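Local structure of surface protein SPB1 (Streptococcus agalactiae, 4UZG) at residues I188-N193 and V239-P244. The protein is the backbone subunit of the group B streptococcus type 2b pilus, probably linked into the fibre by sortase. Residues are numbered along the deposited sequence; the frame is centred on the assembly and turned at random.
Sequences IFVLKN and VEKKAP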
# COMPACT_ATOMS: atom_id res chain seq x y z
N ILE A 188 -2.26 3.97 -29.26
CA ILE A 188 -2.81 4.61 -28.09
C ILE A 188 -3.76 3.63 -27.40
O ILE A 188 -4.66 3.08 -28.04
CB ILE A 188 -3.56 5.92 -28.41
CG1 ILE A 188 -2.63 6.88 -29.18
CG2 ILE A 188 -4.11 6.57 -27.13
CD1 ILE A 188 -3.30 8.14 -29.64
N PHE A 189 -3.56 3.45 -26.10
CA PHE A 189 -4.41 2.61 -25.26
C PHE A 189 -4.96 3.39 -24.09
O PHE A 189 -4.33 4.33 -23.58
CB PHE A 189 -3.61 1.43 -24.69
CG PHE A 189 -3.30 0.35 -25.68
CD1 PHE A 189 -2.22 0.46 -26.55
CD2 PHE A 189 -4.11 -0.77 -25.80
CE1 PHE A 189 -1.94 -0.52 -27.46
CE2 PHE A 189 -3.84 -1.74 -26.73
CZ PHE A 189 -2.77 -1.62 -27.57
N VAL A 190 -6.12 2.94 -23.62
CA VAL A 190 -6.62 3.24 -22.30
C VAL A 190 -6.78 1.92 -21.54
O VAL A 190 -6.86 0.85 -22.15
CB VAL A 190 -7.93 4.06 -22.34
CG1 VAL A 190 -7.70 5.41 -22.99
CG2 VAL A 190 -9.07 3.31 -23.02
N LEU A 191 -6.80 2.01 -20.22
CA LEU A 191 -6.94 0.84 -19.36
C LEU A 191 -8.31 0.84 -18.71
O LEU A 191 -8.71 1.82 -18.08
CB LEU A 191 -5.86 0.82 -18.28
CG LEU A 191 -5.77 -0.49 -17.48
CD1 LEU A 191 -5.24 -1.60 -18.35
CD2 LEU A 191 -4.88 -0.31 -16.25
N LYS A 192 -9.03 -0.26 -18.86
CA LYS A 192 -10.31 -0.47 -18.21
C LYS A 192 -10.15 -1.46 -17.05
O LYS A 192 -9.33 -2.39 -17.12
CB LYS A 192 -11.28 -1.03 -19.26
CG LYS A 192 -12.75 -0.95 -18.97
CD LYS A 192 -13.59 -1.51 -20.10
CE LYS A 192 -15.05 -1.37 -19.82
NZ LYS A 192 -15.83 -1.86 -20.96
N ASN A 193 -10.90 -1.22 -15.98
CA ASN A 193 -10.96 -2.16 -14.88
C ASN A 193 -12.08 -3.17 -15.12
O ASN A 193 -12.61 -3.28 -16.23
CB ASN A 193 -11.05 -1.42 -13.53
CG ASN A 193 -12.35 -0.68 -13.36
OD1 ASN A 193 -13.31 -0.87 -14.10
ND2 ASN A 193 -12.40 0.14 -12.31
N VAL A 239 -7.56 -1.47 -23.91
CA VAL A 239 -8.46 -1.00 -24.95
C VAL A 239 -7.67 -0.11 -25.92
O VAL A 239 -7.20 0.96 -25.54
CB VAL A 239 -9.63 -0.23 -24.36
CG1 VAL A 239 -10.55 0.32 -25.43
CG2 VAL A 239 -10.43 -1.09 -23.38
N GLU A 240 -7.53 -0.54 -27.16
CA GLU A 240 -6.85 0.25 -28.16
C GLU A 240 -7.77 1.34 -28.67
O GLU A 240 -8.88 1.06 -29.15
CB GLU A 240 -6.37 -0.62 -29.30
CG GLU A 240 -5.44 0.11 -30.22
CD GLU A 240 -4.89 -0.78 -31.32
OE1 GLU A 240 -5.64 -1.18 -32.23
OE2 GLU A 240 -3.67 -1.06 -31.28
N LYS A 241 -7.31 2.58 -28.56
CA LYS A 241 -8.02 3.74 -29.06
C LYS A 241 -7.52 4.18 -30.43
O LYS A 241 -8.29 4.75 -31.20
CB LYS A 241 -7.90 4.89 -28.08
CG LYS A 241 -8.55 4.63 -26.74
CD LYS A 241 -10.03 4.21 -26.86
CE LYS A 241 -10.93 5.28 -27.44
NZ LYS A 241 -11.10 6.48 -26.57
N LYS A 242 -6.25 3.93 -30.74
CA LYS A 242 -5.67 4.28 -32.04
C LYS A 242 -4.63 3.21 -32.36
O LYS A 242 -3.75 2.95 -31.54
CB LYS A 242 -5.03 5.67 -32.04
CG LYS A 242 -4.53 6.11 -33.41
CD LYS A 242 -4.05 7.58 -33.41
CE LYS A 242 -2.57 7.77 -32.93
NZ LYS A 242 -1.89 9.14 -33.27
N ALA A 243 -4.74 2.58 -33.52
CA ALA A 243 -3.75 1.61 -33.94
C ALA A 243 -2.48 2.33 -34.42
O ALA A 243 -2.53 3.50 -34.81
CB ALA A 243 -4.31 0.73 -35.04
N PRO A 244 -1.33 1.63 -34.42
CA PRO A 244 -0.16 2.21 -35.07
C PRO A 244 -0.46 2.51 -36.52
O PRO A 244 -1.37 1.94 -37.13
CB PRO A 244 0.93 1.11 -34.95
CG PRO A 244 0.45 0.22 -33.88
CD PRO A 244 -1.05 0.28 -33.95
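A classic beta bulge, with Lys241 and Lys242 both facing Ile188, interrupts the antiparallel register between strand 188-192 and the chain of strand 234-240 in the prealbumin-like domain. Ile188 O is gripped twice, by Lys241 N at 2.7 Å and Lys242 N at 3.2 Å, both donors tilted to the same face of its carbonyl plane. Ile188 N returns a bond to Lys242 O, in plane on a lone pair (2.9 Å). Beyond the bulge the ladder is regular: Val190 and Val239 form a hydrogen-bonded pair, each N 3.0 Å from the other's O. Val190, Val239 and Ile188 share one sheet face, where Val190 CG2 meets Val239 CB at 3.8 Å and the folded chain of Lys241 lays its CG against Val190 CG1. Lys242 bends at chi3 (84°), bringing CE tightly against Ile188 CD1, 3.4 Å away. On the other face, Phe189 CG stands anti to its carbonyl carbon (chi1 -75°), and the ring reaches Glu240: Phe189 CE2 touches Glu240 CB at 3.8 Å, while Glu240 CG lies over one ring face, offset toward the rim. Glu240, a buried residue, accepts a hydrogen bond from Leu250 N at OE1, and Lys241 NZ forms a salt bridge with Glu212. Strand 188-192 lies between strands 218-219 and 234-240, with strand 254-258 beyond the latter; Lys175 of strand 169-177 touches both Phe189 and Glu240, and Phe198 of strand 198-200 packs against Val190.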